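Local coordinates for SPbeta prophage-derived uncharacterized protein YopT (Bacillus subtilis, PDB 2DLB) that is of unknown function but forms a homodimer in which beta strands of one subunit pair with those of the other, and is encoded by the SPbeta prophage, at residues S44-K47 against S51-N54; L16-D21 against E27-R32. One frame throughout, in Å; residues are numbered along the deposited sequence.

Contact 1 of 2, residues S44-K47 against S51-N54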
loop_
_atom_site.group_PDB
_atom_site.type_symbol
_atom_site.label_atom_id
_atom_site.label_comp_id
_atom_site.label_asym_id
_atom_site.label_seq_id
_atom_site.Cartn_x
_atom_site.Cartn_y
_atom_site.Cartn_z
ATOM N N SER A 44 -2.596 -4.036 -5.168
ATOM C CA SER A 44 -2.902 -5.423 -4.867
ATOM C C SER A 44 -1.991 -5.945 -3.787
ATOM O O SER A 44 -0.828 -5.539 -3.670
ATOM C CB SER A 44 -2.789 -6.260 -6.137
ATOM O OG SER A 44 -1.604 -6.640 -6.620
ATOM N N PHE A 45 -2.515 -6.840 -2.973
ATOM C CA PHE A 45 -1.774 -7.486 -1.894
ATOM C C PHE A 45 -1.686 -8.988 -2.156
ATOM O O PHE A 45 -2.701 -9.618 -2.429
ATOM C CB PHE A 45 -2.430 -7.260 -0.539
ATOM C CG PHE A 45 -2.304 -5.822 -0.090
ATOM C CD1 PHE A 45 -3.163 -4.877 -0.520
ATOM C CD2 PHE A 45 -1.247 -5.476 0.735
ATOM C CE1 PHE A 45 -2.998 -3.558 -0.149
ATOM C CE2 PHE A 45 -1.106 -4.162 1.115
ATOM C CZ PHE A 45 -1.964 -3.195 0.684
ATOM N N LEU A 46 -0.491 -9.564 -2.051
ATOM C CA LEU A 46 -0.233 -10.991 -2.034
ATOM C C LEU A 46 -0.345 -11.418 -0.567
ATOM O O LEU A 46 0.562 -11.197 0.245
ATOM C CB LEU A 46 1.126 -11.304 -2.599
ATOM C CG LEU A 46 1.535 -12.793 -2.545
ATOM C CD1 LEU A 46 0.569 -13.673 -3.294
ATOM C CD2 LEU A 46 2.946 -12.912 -3.110
ATOM N N LYS A 47 -1.506 -11.979 -0.197
ATOM C CA LYS A 47 -1.829 -12.285 1.188
ATOM C C LYS A 47 -1.061 -13.512 1.632
ATOM O O LYS A 47 -0.451 -14.240 0.842
ATOM C CB LYS A 47 -3.354 -12.423 1.298
ATOM C CG LYS A 47 -4.106 -11.146 1.064
ATOM C CD LYS A 47 -5.616 -11.171 1.045
ATOM C CE LYS A 47 -6.243 -11.899 -0.099
ATOM N NZ LYS A 47 -7.758 -11.816 0.035
ATOM N N SER A 51 -3.288 -15.852 -1.934
ATOM C CA SER A 51 -4.257 -15.203 -2.791
ATOM C C SER A 51 -3.919 -13.727 -2.956
ATOM O O SER A 51 -3.275 -13.165 -2.096
ATOM C CB SER A 51 -5.648 -15.387 -2.210
ATOM O OG SER A 51 -5.857 -14.662 -1.039
ATOM N N VAL A 52 -4.361 -13.161 -4.055
ATOM C CA VAL A 52 -4.108 -11.750 -4.371
ATOM C C VAL A 52 -5.416 -11.009 -4.331
ATOM O O VAL A 52 -6.407 -11.450 -4.944
ATOM C CB VAL A 52 -3.416 -11.637 -5.732
ATOM C CG1 VAL A 52 -3.350 -10.159 -6.118
ATOM C CG2 VAL A 52 -2.052 -12.325 -5.686
ATOM N N GLU A 53 -5.443 -9.895 -3.638
ATOM C CA GLU A 53 -6.635 -9.059 -3.571
ATOM C C GLU A 53 -6.305 -7.656 -4.105
ATOM O O GLU A 53 -5.319 -7.048 -3.672
ATOM C CB GLU A 53 -7.192 -8.985 -2.166
ATOM C CG GLU A 53 -8.521 -8.276 -2.058
ATOM C CD GLU A 53 -9.208 -8.310 -0.715
ATOM O OE1 GLU A 53 -8.611 -8.912 0.208
ATOM O OE2 GLU A 53 -10.307 -7.705 -0.603
ATOM N N ASN A 54 -7.173 -7.149 -4.990
ATOM C CA ASN A 54 -7.038 -5.831 -5.580
ATOM C C ASN A 54 -8.000 -4.832 -4.971
ATOM O O ASN A 54 -9.152 -5.167 -4.628
ATOM C CB ASN A 54 -7.354 -5.904 -7.083
ATOM C CG ASN A 54 -6.517 -6.920 -7.799
ATOM O OD1 ASN A 54 -5.380 -7.171 -7.488
ATOM N ND2 ASN A 54 -7.167 -7.594 -8.703
HETATM O O HOH W 1 -8.335 -12.162 -2.812
#
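Lys-47 and Ser-51 face each other near the turn, and the lysine shows how one long side chain can cross from one strand of a hairpin to the other. Its backbone N gives a 2.9 Å hydrogen bond to Ser-51 O. CB lies 3.5 Å from that same oxygen, and CG stays beside it. At CD the chain nears Glu-53 OE1, and CE passes close to the hydroxyl of Ser-51, which is hydrogen-bonded to Asp-49 in the turn. The one bend comes at CG-CD (chi3 -68°); beyond it the chain is straight and sets the ammonium group over the neighbouring strand. There NZ forms a salt bridge with Glu-53 OE1 at 3.0 Å, meeting the oxygen from 43° above the carboxylate plane. A water 2.9 Å from NZ accepts its second bond and is weakly tied to Val-52 O.

Next to this bridge the Phe-45 and Glu-53 backbones form a hydrogen-bonded pair, Phe-45 N to Glu-53 O at 2.9 Å and Glu-53 N to Phe-45 O at 3.0 Å. On the sheet face away from Phe-45 and Glu-53, Leu-46 CD1 touches Val-52 CG2 at 3.8 Å. Phe-45 packs on Leu-10 and Leu-12, while Ser-44 to Leu-46 also pair antiparallel with a strand of the second subunit. The pattern is that of an antiparallel beta hairpin whose sheet continues across a dimer interface.

Contact 2 of 2, residues L16-D21 against E27-R32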
loop_
_atom_site.group_PDB
_atom_site.type_symbol
_atom_site.label_atom_id
_atom_site.label_comp_id
_atom_site.label_asym_id
_atom_site.label_seq_id
_atom_site.Cartn_x
_atom_site.Cartn_y
_atom_site.Cartn_z
ATOM N N LEU A 16 13.332 -1.904 -0.429
ATOM C CA LEU A 16 13.824 -1.827 -1.806
ATOM C C LEU A 16 15.350 -1.725 -1.756
ATOM O O LEU A 16 15.871 -0.795 -1.105
ATOM C CB LEU A 16 13.407 -0.626 -2.603
ATOM C CG LEU A 16 12.252 -0.574 -3.565
ATOM C CD1 LEU A 16 12.157 0.860 -4.093
ATOM C CD2 LEU A 16 12.370 -1.602 -4.689
ATOM N N LYS A 17 16.044 -2.641 -2.399
ATOM C CA LYS A 17 17.495 -2.707 -2.457
ATOM C C LYS A 17 17.972 -2.258 -3.828
ATOM O O LYS A 17 17.329 -2.502 -4.849
ATOM C CB LYS A 17 18.040 -4.128 -2.213
ATOM C CG LYS A 17 17.942 -4.637 -0.780
ATOM C CD LYS A 17 18.266 -6.135 -0.799
ATOM C CE LYS A 17 18.699 -6.589 0.571
ATOM N NZ LYS A 17 18.245 -7.993 0.803
ATOM N N ASN A 18 19.128 -1.629 -3.853
ATOM C CA ASN A 18 19.704 -1.234 -5.149
ATOM C C ASN A 18 21.208 -1.091 -4.993
ATOM O O ASN A 18 21.738 -1.376 -3.923
ATOM C CB ASN A 18 19.026 -0.000 -5.709
ATOM C CG ASN A 18 19.157 1.247 -4.830
ATOM O OD1 ASN A 18 20.106 1.360 -4.069
ATOM N ND2 ASN A 18 18.222 2.158 -4.953
ATOM N N LYS A 19 21.870 -0.732 -6.065
ATOM C CA LYS A 19 23.300 -0.522 -6.128
ATOM C C LYS A 19 23.515 0.947 -6.492
ATOM O O LYS A 19 22.811 1.501 -7.356
ATOM C CB LYS A 19 23.937 -1.483 -7.120
ATOM C CG LYS A 19 23.856 -2.950 -6.726
ATOM C CD LYS A 19 24.831 -3.879 -7.429
ATOM C CE LYS A 19 24.598 -5.335 -7.049
ATOM N NZ LYS A 19 24.967 -6.297 -8.135
ATOM N N ALA A 20 24.473 1.569 -5.819
ATOM C CA ALA A 20 24.756 2.958 -6.057
ATOM C C ALA A 20 26.100 3.332 -5.433
ATOM O O ALA A 20 26.625 2.619 -4.559
ATOM C CB ALA A 20 23.663 3.881 -5.454
ATOM N N ASP A 21 26.666 4.442 -5.827
ATOM C CA ASP A 21 27.957 4.873 -5.267
ATOM C C ASP A 21 27.836 5.676 -3.988
ATOM O O ASP A 21 28.844 6.038 -3.385
ATOM C CB ASP A 21 28.745 5.692 -6.308
ATOM C CG ASP A 21 28.283 7.134 -6.310
ATOM O OD1 ASP A 21 27.043 7.276 -6.186
ATOM O OD2 ASP A 21 29.140 8.057 -6.425
ATOM N N GLU A 27 18.926 6.845 -2.747
ATOM C CA GLU A 27 17.659 7.519 -2.490
ATOM C C GLU A 27 17.032 8.151 -3.724
ATOM O O GLU A 27 15.806 8.092 -3.917
ATOM C CB GLU A 27 17.779 8.547 -1.341
ATOM C CG GLU A 27 18.010 7.913 0.010
ATOM C CD GLU A 27 17.956 8.832 1.208
ATOM O OE1 GLU A 27 17.966 10.058 1.006
ATOM O OE2 GLU A 27 17.932 8.329 2.364
ATOM N N THR A 28 17.847 8.785 -4.581
ATOM C CA THR A 28 17.309 9.346 -5.828
ATOM C C THR A 28 16.677 8.263 -6.673
ATOM O O THR A 28 15.604 8.486 -7.275
ATOM C CB THR A 28 18.477 10.039 -6.566
ATOM O OG1 THR A 28 18.964 11.119 -5.755
ATOM C CG2 THR A 28 18.011 10.559 -7.896
ATOM N N LEU A 29 17.288 7.080 -6.752
ATOM C CA LEU A 29 16.753 5.970 -7.540
ATOM C C LEU A 29 15.393 5.522 -6.984
ATOM O O LEU A 29 14.443 5.354 -7.739
ATOM C CB LEU A 29 17.758 4.823 -7.584
ATOM C CG LEU A 29 19.071 4.991 -8.356
ATOM C CD1 LEU A 29 20.075 3.885 -8.036
ATOM C CD2 LEU A 29 18.888 4.976 -9.858
ATOM N N VAL A 30 15.295 5.293 -5.664
ATOM C CA VAL A 30 14.060 4.874 -5.040
ATOM C C VAL A 30 13.016 5.954 -5.185
ATOM O O VAL A 30 11.825 5.671 -5.429
ATOM C CB VAL A 30 14.287 4.561 -3.521
ATOM C CG1 VAL A 30 13.003 4.525 -2.726
ATOM C CG2 VAL A 30 15.118 3.272 -3.461
ATOM N N THR A 31 13.386 7.232 -5.058
ATOM C CA THR A 31 12.433 8.334 -5.187
ATOM C C THR A 31 11.806 8.340 -6.567
ATOM O O THR A 31 10.601 8.491 -6.720
ATOM C CB THR A 31 13.120 9.665 -4.868
ATOM O OG1 THR A 31 13.496 9.650 -3.471
ATOM C CG2 THR A 31 12.172 10.829 -5.093
ATOM N N ARG A 32 12.583 8.124 -7.620
ATOM C CA ARG A 32 12.019 8.126 -8.975
ATOM C C ARG A 32 10.962 7.035 -9.092
ATOM O O ARG A 32 9.884 7.212 -9.669
ATOM C CB ARG A 32 13.145 7.978 -10.002
ATOM C CG ARG A 32 12.836 8.075 -11.476
ATOM C CD ARG A 32 14.089 8.103 -12.342
ATOM N NE ARG A 32 13.934 8.671 -13.669
ATOM C CZ ARG A 32 14.589 8.390 -14.784
ATOM N NH1 ARG A 32 15.539 7.450 -14.801
ATOM N NH2 ARG A 32 14.339 9.008 -15.940
#
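In the helical turn that sets Val-30 and Leu-29 against Asn-18, the carbonyl oxygen of Glu-27 is gripped twice. Thr-31 N reaches Glu-27 O at 2.8 Å in the usual helical bond, and Thr-31 OG1 reaches the same oxygen, also at 2.8 Å. The hydroxyl lies 41° above the carbonyl plane and the amide comes from the opposite face. The threonine hydroxyl is thus turned back on its own helix; the side chain also packs on Tyr-62 and Ile-64 of strand 52-69.

Across the contact the central group is the amide of Asn-18. Its CG sits between the backbone N and the carbonyl carbon (chi1 61°), which directs the amide at the helix. ND2 comes within 3.6 Å of Val-30 CG2 and 3.8 Å of Leu-29 CB, van der Waals approaches to hydrocarbon. The oxygen of the amide has its partner just outside the segments: OD1 is hydrogen-bonded to Ser-26 OG, one helical turn before Val-30.

Here a long strand runs through a short turn into a helix that folds back over the strand's end. The strand and helix segments run at 129° to each other, and Leu-16 to Lys-19 also pair antiparallel with a strand of the second subunit, so the helix rests on a sheet built by both chains.

Further packing lies beside the amide. Leu-16 and Val-30 lie alongside with their chains running opposite ways, Leu-16 CD1 3.9 Å from Val-30 CG2 and only slightly farther from CG1. Toward the turn, Leu-29 CD1 lies against the backbone, 3.7 Å from Lys-19 O, and more loosely by Ala-20 CB, at 4.4 Å. Val-30, the buried member of the group, also packs on Ile-64 and on Ile-8 of the second subunit.

Overall arrangement
Contacts 1 and 2 lie on opposite sides of the chain's centre, their own centres about 26 Å apart, and both are surface contacts with one buried residue each: Phe-45 in the first, Val-30 in the second. They share no segment, yet strand 52-69 serves both, as a partner of strand 42-46 in contact 1 and as the bed on which helix 23-35 lies beside contact 2. Their chemistry follows their secondary structure. Strand against strand, contact 1 is joined by backbone hydrogen bonds and a salt bridge; strand against helix, contact 2 has no hydrogen bond between its segments and relies on side-chain packing. The dimer takes in a strand at each, 42-46 at contact 1 and 3-19 at contact 2.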